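Local coordinates for lipoprotein, putative (Bacillus anthracis, PDB 4O4A) that is of unknown function but is a putative lipoprotein of the DUF6843 family that may bind lipid, at residues R112-E125 with H148-Q162. Sequence-based numbering, arbitrary orientation.
Sequences RTENSWEFPFANLE and HPAEKKMRDLMQRIQ
M154 and M158, both selenomethionines, project from helix 149-162 onto the β-hairpin formed by the 112-114 and 117-125 strands, an α-on-β layer in which the C-terminal helix lies across one face of the four-stranded mixed sheet. The helix crosses 117-125 at 138° between N-to-C directions. These two residues bury more surface against the hairpin than any others of the helix. CE of M154 sits over the face of the F121 ring in a CH-pi contact, 3.7 Å from the centroid. F121 chi1 of 61° places CG between the backbone N and carbonyl carbon, bringing the ring under this methyl. One turn on, M158 SE makes an oblique Met-aromatic contact with the F119 ring, 5.1 Å from its centroid; separately, M158 CE packs against F119 CD2. Extended R112 belongs to this packed part: R112 CD lies 3.6 Å from M158 CG, and M154 CG covers one guanidinium face. E114 OE2 meets M158 CE, while Q162 NE2 lies against E114 CB and CG and reaches the edge of the F119 ring, the carboxylate and amide planes 41° apart. Both ends are looser. Poorly ordered N115 barely reaches Q162, and N123 only brushes A150. At the helix start, H148 ND1 accepts the capping bond from A150 N; E125, salt-bridged to R140 through OE2, meets H148 through a water 2.6 Å from E125 OE1 and 3.2 Å from H148 NE2.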
loop_
_atom_site.group_PDB
_atom_site.type_symbol
_atom_site.label_atom_id
_atom_site.label_comp_id
_atom_site.label_asym_id
_atom_site.label_seq_id
_atom_site.Cartn_x
_atom_site.Cartn_y
_atom_site.Cartn_z
ATOM N N ARG B 112 15.609 -26.167 9.792
ATOM C CA ARG B 112 14.521 -25.771 10.644
ATOM C C ARG B 112 14.157 -26.993 11.473
ATOM O O ARG B 112 14.006 -28.078 10.928
ATOM C CB ARG B 112 13.353 -25.330 9.796
ATOM C CG ARG B 112 12.294 -24.571 10.551
ATOM C CD ARG B 112 11.261 -24.175 9.516
ATOM N NE ARG B 112 10.491 -22.986 9.870
ATOM C CZ ARG B 112 10.845 -21.753 9.523
ATOM N NH1 ARG B 112 10.081 -20.725 9.876
ATOM N NH2 ARG B 112 11.965 -21.539 8.831
ATOM N N THR B 113 14.034 -26.818 12.782
ATOM C CA THR B 113 13.727 -27.924 13.657
ATOM C C THR B 113 12.301 -27.862 14.199
ATOM O O THR B 113 11.966 -26.924 14.904
ATOM C CB THR B 113 14.696 -27.921 14.867
ATOM O OG1 THR B 113 16.032 -28.085 14.401
ATOM C CG2 THR B 113 14.389 -29.031 15.859
ATOM N N GLU B 114 11.468 -28.836 13.823
ATOM C CA GLU B 114 10.098 -28.981 14.362
ATOM C C GLU B 114 10.157 -30.211 15.225
ATOM O O GLU B 114 10.480 -31.286 14.711
ATOM C CB GLU B 114 9.004 -29.189 13.304
ATOM C CG GLU B 114 8.262 -27.910 12.831
ATOM C CD GLU B 114 9.147 -26.754 12.390
ATOM O OE1 GLU B 114 10.379 -26.839 12.519
ATOM O OE2 GLU B 114 8.592 -25.730 11.930
ATOM N N ASN B 115 9.816 -30.060 16.511
ATOM C CA ASN B 115 9.915 -31.148 17.489
ATOM C C ASN B 115 11.401 -31.403 17.695
ATOM O O ASN B 115 12.097 -30.566 18.268
ATOM C CB ASN B 115 9.162 -32.404 17.033
ATOM C CG ASN B 115 7.666 -32.199 17.008
ATOM O OD1 ASN B 115 7.102 -31.533 17.882
ATOM N ND2 ASN B 115 7.009 -32.787 16.016
ATOM N N SER B 116 11.888 -32.545 17.236
ATOM C CA SER B 116 13.302 -32.830 17.303
ATOM C C SER B 116 13.769 -33.214 15.900
ATOM O O SER B 116 14.886 -33.683 15.721
ATOM C CB SER B 116 13.566 -33.949 18.306
ATOM O OG SER B 116 14.953 -34.152 18.493
ATOM N N TRP B 117 12.914 -32.969 14.903
ATOM C CA TRP B 117 13.210 -33.329 13.517
ATOM C C TRP B 117 13.752 -32.127 12.743
ATOM O O TRP B 117 13.162 -31.047 12.770
ATOM C CB TRP B 117 11.944 -33.857 12.841
ATOM C CG TRP B 117 12.195 -34.519 11.536
ATOM C CD1 TRP B 117 12.306 -33.915 10.308
ATOM C CD2 TRP B 117 12.350 -35.925 11.309
ATOM N NE1 TRP B 117 12.524 -34.863 9.339
ATOM C CE2 TRP B 117 12.556 -36.103 9.924
ATOM C CE3 TRP B 117 12.334 -37.051 12.139
ATOM C CZ2 TRP B 117 12.743 -37.362 9.353
ATOM C CZ3 TRP B 117 12.522 -38.303 11.567
ATOM C CH2 TRP B 117 12.724 -38.446 10.186
ATOM N N GLU B 118 14.866 -32.325 12.042
ATOM C CA GLU B 118 15.500 -31.250 11.279
ATOM C C GLU B 118 15.200 -31.323 9.797
ATOM O O GLU B 118 15.318 -32.374 9.189
ATOM C CB GLU B 118 17.003 -31.286 11.471
ATOM C CG GLU B 118 17.418 -31.162 12.920
ATOM C CD GLU B 118 18.916 -31.149 13.100
ATOM O OE1 GLU B 118 19.382 -31.673 14.135
ATOM O OE2 GLU B 118 19.624 -30.643 12.205
ATOM N N PHE B 119 14.795 -30.191 9.234
ATOM C CA PHE B 119 14.507 -30.083 7.823
ATOM C C PHE B 119 15.469 -29.095 7.215
ATOM O O PHE B 119 15.323 -27.893 7.419
ATOM C CB PHE B 119 13.093 -29.544 7.546
ATOM C CG PHE B 119 11.981 -30.386 8.107
ATOM C CD1 PHE B 119 11.537 -31.516 7.442
ATOM C CD2 PHE B 119 11.340 -30.005 9.273
ATOM C CE1 PHE B 119 10.495 -32.270 7.949
ATOM C CE2 PHE B 119 10.295 -30.749 9.785
ATOM C CZ PHE B 119 9.867 -31.880 9.120
ATOM N N PRO B 120 16.467 -29.585 6.480
ATOM C CA PRO B 120 17.315 -28.622 5.796
ATOM C C PRO B 120 16.505 -27.978 4.688
ATOM O O PRO B 120 15.632 -28.630 4.112
ATOM C CB PRO B 120 18.449 -29.480 5.199
ATOM C CG PRO B 120 18.284 -30.845 5.756
ATOM C CD PRO B 120 16.866 -30.972 6.224
ATOM N N PHE B 121 16.796 -26.727 4.360
ATOM C CA PHE B 121 16.071 -26.058 3.274
ATOM C C PHE B 121 16.948 -25.131 2.464
ATOM O O PHE B 121 18.060 -24.767 2.870
ATOM C CB PHE B 121 14.927 -25.241 3.837
ATOM C CG PHE B 121 15.371 -24.161 4.783
ATOM C CD1 PHE B 121 15.821 -22.954 4.304
ATOM C CD2 PHE B 121 15.339 -24.362 6.156
ATOM C CE1 PHE B 121 16.233 -21.963 5.171
ATOM C CE2 PHE B 121 15.752 -23.374 7.026
ATOM C CZ PHE B 121 16.203 -22.175 6.531
ATOM N N ALA B 122 16.417 -24.731 1.313
ATOM C CA ALA B 122 17.105 -23.825 0.439
ATOM C C ALA B 122 16.135 -22.806 -0.108
ATOM O O ALA B 122 15.009 -23.136 -0.490
ATOM C CB ALA B 122 17.761 -24.586 -0.695
ATOM N N ASN B 123 16.592 -21.561 -0.153
ATOM C CA ASN B 123 15.818 -20.461 -0.684
ATOM C C ASN B 123 16.450 -19.946 -1.940
ATOM O O ASN B 123 17.615 -19.538 -1.941
ATOM C CB ASN B 123 15.740 -19.333 0.325
ATOM C CG ASN B 123 14.749 -19.598 1.410
ATOM O OD1 ASN B 123 13.569 -19.732 1.135
ATOM N ND2 ASN B 123 15.211 -19.628 2.661
ATOM N N LEU B 124 15.699 -19.998 -3.026
ATOM C CA LEU B 124 16.158 -19.480 -4.288
ATOM C C LEU B 124 15.084 -18.583 -4.822
ATOM O O LEU B 124 13.979 -18.544 -4.315
ATOM C CB LEU B 124 16.394 -20.576 -5.312
ATOM C CG LEU B 124 17.474 -21.603 -5.028
ATOM C CD1 LEU B 124 16.833 -22.742 -4.269
ATOM C CD2 LEU B 124 18.067 -22.130 -6.326
ATOM N N GLU B 125 15.416 -17.885 -5.887
ATOM C CA GLU B 125 14.499 -16.975 -6.491
ATOM C C GLU B 125 14.757 -17.005 -7.971
ATOM O O GLU B 125 15.910 -17.064 -8.414
ATOM C CB GLU B 125 14.738 -15.594 -5.913
ATOM C CG GLU B 125 13.765 -14.543 -6.367
ATOM C CD GLU B 125 14.043 -13.182 -5.763
ATOM O OE1 GLU B 125 14.789 -13.086 -4.768
ATOM O OE2 GLU B 125 13.504 -12.193 -6.300
ATOM N N HIS B 148 10.686 -10.263 4.217
ATOM C CA HIS B 148 10.806 -10.713 2.844
ATOM C C HIS B 148 9.669 -11.710 2.572
ATOM O O HIS B 148 9.389 -12.571 3.413
ATOM C CB HIS B 148 12.159 -11.356 2.616
ATOM C CG HIS B 148 12.481 -11.573 1.177
ATOM N ND1 HIS B 148 11.971 -12.623 0.447
ATOM C CD2 HIS B 148 13.282 -10.880 0.332
ATOM C CE1 HIS B 148 12.433 -12.566 -0.786
ATOM N NE2 HIS B 148 13.240 -11.523 -0.882
ATOM N N PRO B 149 9.014 -11.608 1.395
ATOM C CA PRO B 149 7.897 -12.496 1.035
ATOM C C PRO B 149 8.165 -13.986 1.201
ATOM O O PRO B 149 7.233 -14.763 1.390
ATOM C CB PRO B 149 7.662 -12.166 -0.427
ATOM C CG PRO B 149 8.056 -10.737 -0.541
ATOM C CD PRO B 149 9.242 -10.585 0.362
ATOM N N ALA B 150 9.427 -14.376 1.136
ATOM C CA ALA B 150 9.833 -15.776 1.291
ATOM C C ALA B 150 9.628 -16.286 2.706
ATOM O O ALA B 150 9.496 -17.500 2.910
ATOM C CB ALA B 150 11.290 -15.948 0.891
ATOM N N GLU B 151 9.628 -15.368 3.673
ATOM C CA GLU B 151 9.398 -15.727 5.065
ATOM C C GLU B 151 8.009 -16.275 5.214
ATOM O O GLU B 151 7.816 -17.289 5.887
ATOM C CB GLU B 151 9.563 -14.525 6.005
ATOM C CG GLU B 151 10.992 -14.035 6.128
ATOM C CD GLU B 151 11.916 -15.044 6.798
ATOM O OE1 GLU B 151 11.430 -15.974 7.487
ATOM O OE2 GLU B 151 13.146 -14.903 6.647
ATOM N N LYS B 152 7.042 -15.630 4.567
ATOM C CA LYS B 152 5.683 -16.095 4.656
ATOM C C LYS B 152 5.522 -17.392 3.882
ATOM O O LYS B 152 4.881 -18.324 4.357
ATOM C CB LYS B 152 4.686 -15.069 4.122
ATOM C CG LYS B 152 3.250 -15.506 4.390
ATOM C CD LYS B 152 2.217 -14.556 3.812
ATOM C CE LYS B 152 0.837 -14.848 4.374
ATOM N NZ LYS B 152 0.434 -16.265 4.239
ATOM N N LYS B 153 6.083 -17.445 2.679
ATOM C CA LYS B 153 5.985 -18.652 1.865
ATOM C C LYS B 153 6.489 -19.857 2.658
ATOM O O LYS B 153 5.876 -20.922 2.622
ATOM C CB LYS B 153 6.761 -18.495 0.555
ATOM C CG LYS B 153 6.754 -19.746 -0.314
ATOM C CD LYS B 153 7.531 -19.590 -1.625
ATOM C CE LYS B 153 6.691 -19.085 -2.786
ATOM N NZ LYS B 153 5.716 -20.118 -3.199
HETATM N N MSE B 154 7.593 -19.663 3.379
HETATM C CA MSE B 154 8.206 -20.715 4.189
HETATM C C MSE B 154 7.328 -21.059 5.364
HETATM O O MSE B 154 7.099 -22.229 5.682
HETATM C CB MSE B 154 9.570 -20.215 4.680
HETATM C CG MSE B 154 10.253 -21.173 5.656
HETATM SE SE MSE B 154 10.599 -22.934 4.824
HETATM C CE MSE B 154 12.419 -22.630 4.241
ATOM N N ARG B 155 6.844 -20.028 6.026
ATOM C CA ARG B 155 5.985 -20.196 7.166
ATOM C C ARG B 155 4.820 -21.086 6.774
ATOM O O ARG B 155 4.533 -22.054 7.458
ATOM C CB ARG B 155 5.471 -18.834 7.612
ATOM C CG ARG B 155 4.830 -18.857 8.968
ATOM C CD ARG B 155 4.383 -17.455 9.437
ATOM N NE ARG B 155 5.358 -16.449 9.106
ATOM C CZ ARG B 155 5.145 -15.353 8.377
ATOM N NH1 ARG B 155 3.936 -15.010 7.938
ATOM N NH2 ARG B 155 6.160 -14.539 8.157
ATOM N N ASP B 156 4.180 -20.771 5.647
ATOM C CA ASP B 156 3.031 -21.531 5.165
ATOM C C ASP B 156 3.410 -22.924 4.712
ATOM O O ASP B 156 2.668 -23.872 4.940
ATOM C CB ASP B 156 2.329 -20.796 4.022
ATOM C CG ASP B 156 1.748 -19.447 4.452
ATOM O OD1 ASP B 156 1.474 -19.251 5.660
ATOM O OD2 ASP B 156 1.551 -18.576 3.576
ATOM N N LEU B 157 4.565 -23.056 4.085
ATOM C CA LEU B 157 5.007 -24.354 3.591
ATOM C C LEU B 157 5.268 -25.319 4.729
ATOM O O LEU B 157 4.933 -26.495 4.632
ATOM C CB LEU B 157 6.268 -24.212 2.743
ATOM C CG LEU B 157 6.873 -25.524 2.233
ATOM C CD1 LEU B 157 5.865 -26.335 1.430
ATOM C CD2 LEU B 157 8.120 -25.267 1.416
HETATM N N MSE B 158 5.873 -24.832 5.808
HETATM C CA MSE B 158 6.152 -25.683 6.959
HETATM C C MSE B 158 4.874 -26.195 7.549
HETATM O O MSE B 158 4.793 -27.353 7.960
HETATM C CB MSE B 158 6.953 -24.925 7.987
HETATM C CG MSE B 158 8.382 -24.781 7.492
HETATM SE SE MSE B 158 9.347 -26.468 7.169
HETATM C CE MSE B 158 8.947 -27.284 8.904
ATOM N N GLN B 159 3.855 -25.351 7.576
ATOM C CA GLN B 159 2.581 -25.758 8.097
ATOM C C GLN B 159 1.982 -26.834 7.201
ATOM O O GLN B 159 1.483 -27.834 7.711
ATOM C CB GLN B 159 1.641 -24.566 8.215
ATOM C CG GLN B 159 0.304 -24.906 8.838
ATOM C CD GLN B 159 -0.468 -23.669 9.168
ATOM O OE1 GLN B 159 -0.951 -23.488 10.300
ATOM N NE2 GLN B 159 -0.549 -22.776 8.206
ATOM N N ARG B 160 2.010 -26.626 5.882
ATOM C CA ARG B 160 1.478 -27.629 4.951
ATOM C C ARG B 160 2.201 -28.944 5.138
ATOM O O ARG B 160 1.586 -30.002 5.053
ATOM C CB ARG B 160 1.503 -27.213 3.454
ATOM C CG ARG B 160 0.403 -26.230 3.073
ATOM C CD ARG B 160 0.188 -26.092 1.550
ATOM N NE ARG B 160 1.420 -25.994 0.735
ATOM C CZ ARG B 160 2.134 -24.875 0.555
ATOM N NH1 ARG B 160 3.216 -24.898 -0.222
ATOM N NH2 ARG B 160 1.783 -23.732 1.153
ATOM N N ILE B 161 3.502 -28.872 5.402
ATOM C CA ILE B 161 4.308 -30.068 5.630
ATOM C C ILE B 161 3.875 -30.799 6.895
ATOM O O ILE B 161 3.558 -31.983 6.859
ATOM C CB ILE B 161 5.810 -29.730 5.722
ATOM C CG1 ILE B 161 6.348 -29.378 4.331
ATOM C CG2 ILE B 161 6.594 -30.916 6.269
ATOM C CD1 ILE B 161 7.790 -28.926 4.317
ATOM N N GLN B 162 3.862 -30.088 8.013
ATOM C CA GLN B 162 3.459 -30.683 9.277
ATOM C C GLN B 162 2.062 -31.305 9.199
ATOM O O GLN B 162 1.841 -32.421 9.665
ATOM C CB GLN B 162 3.602 -29.645 10.395
ATOM C CG GLN B 162 5.058 -29.455 10.830
ATOM C CD GLN B 162 5.454 -30.282 12.051
ATOM O OE1 GLN B 162 4.642 -30.526 12.947
ATOM N NE2 GLN B 162 6.722 -30.661 12.122
HETATM O O HOH W 1 14.381 -10.759 -3.799
#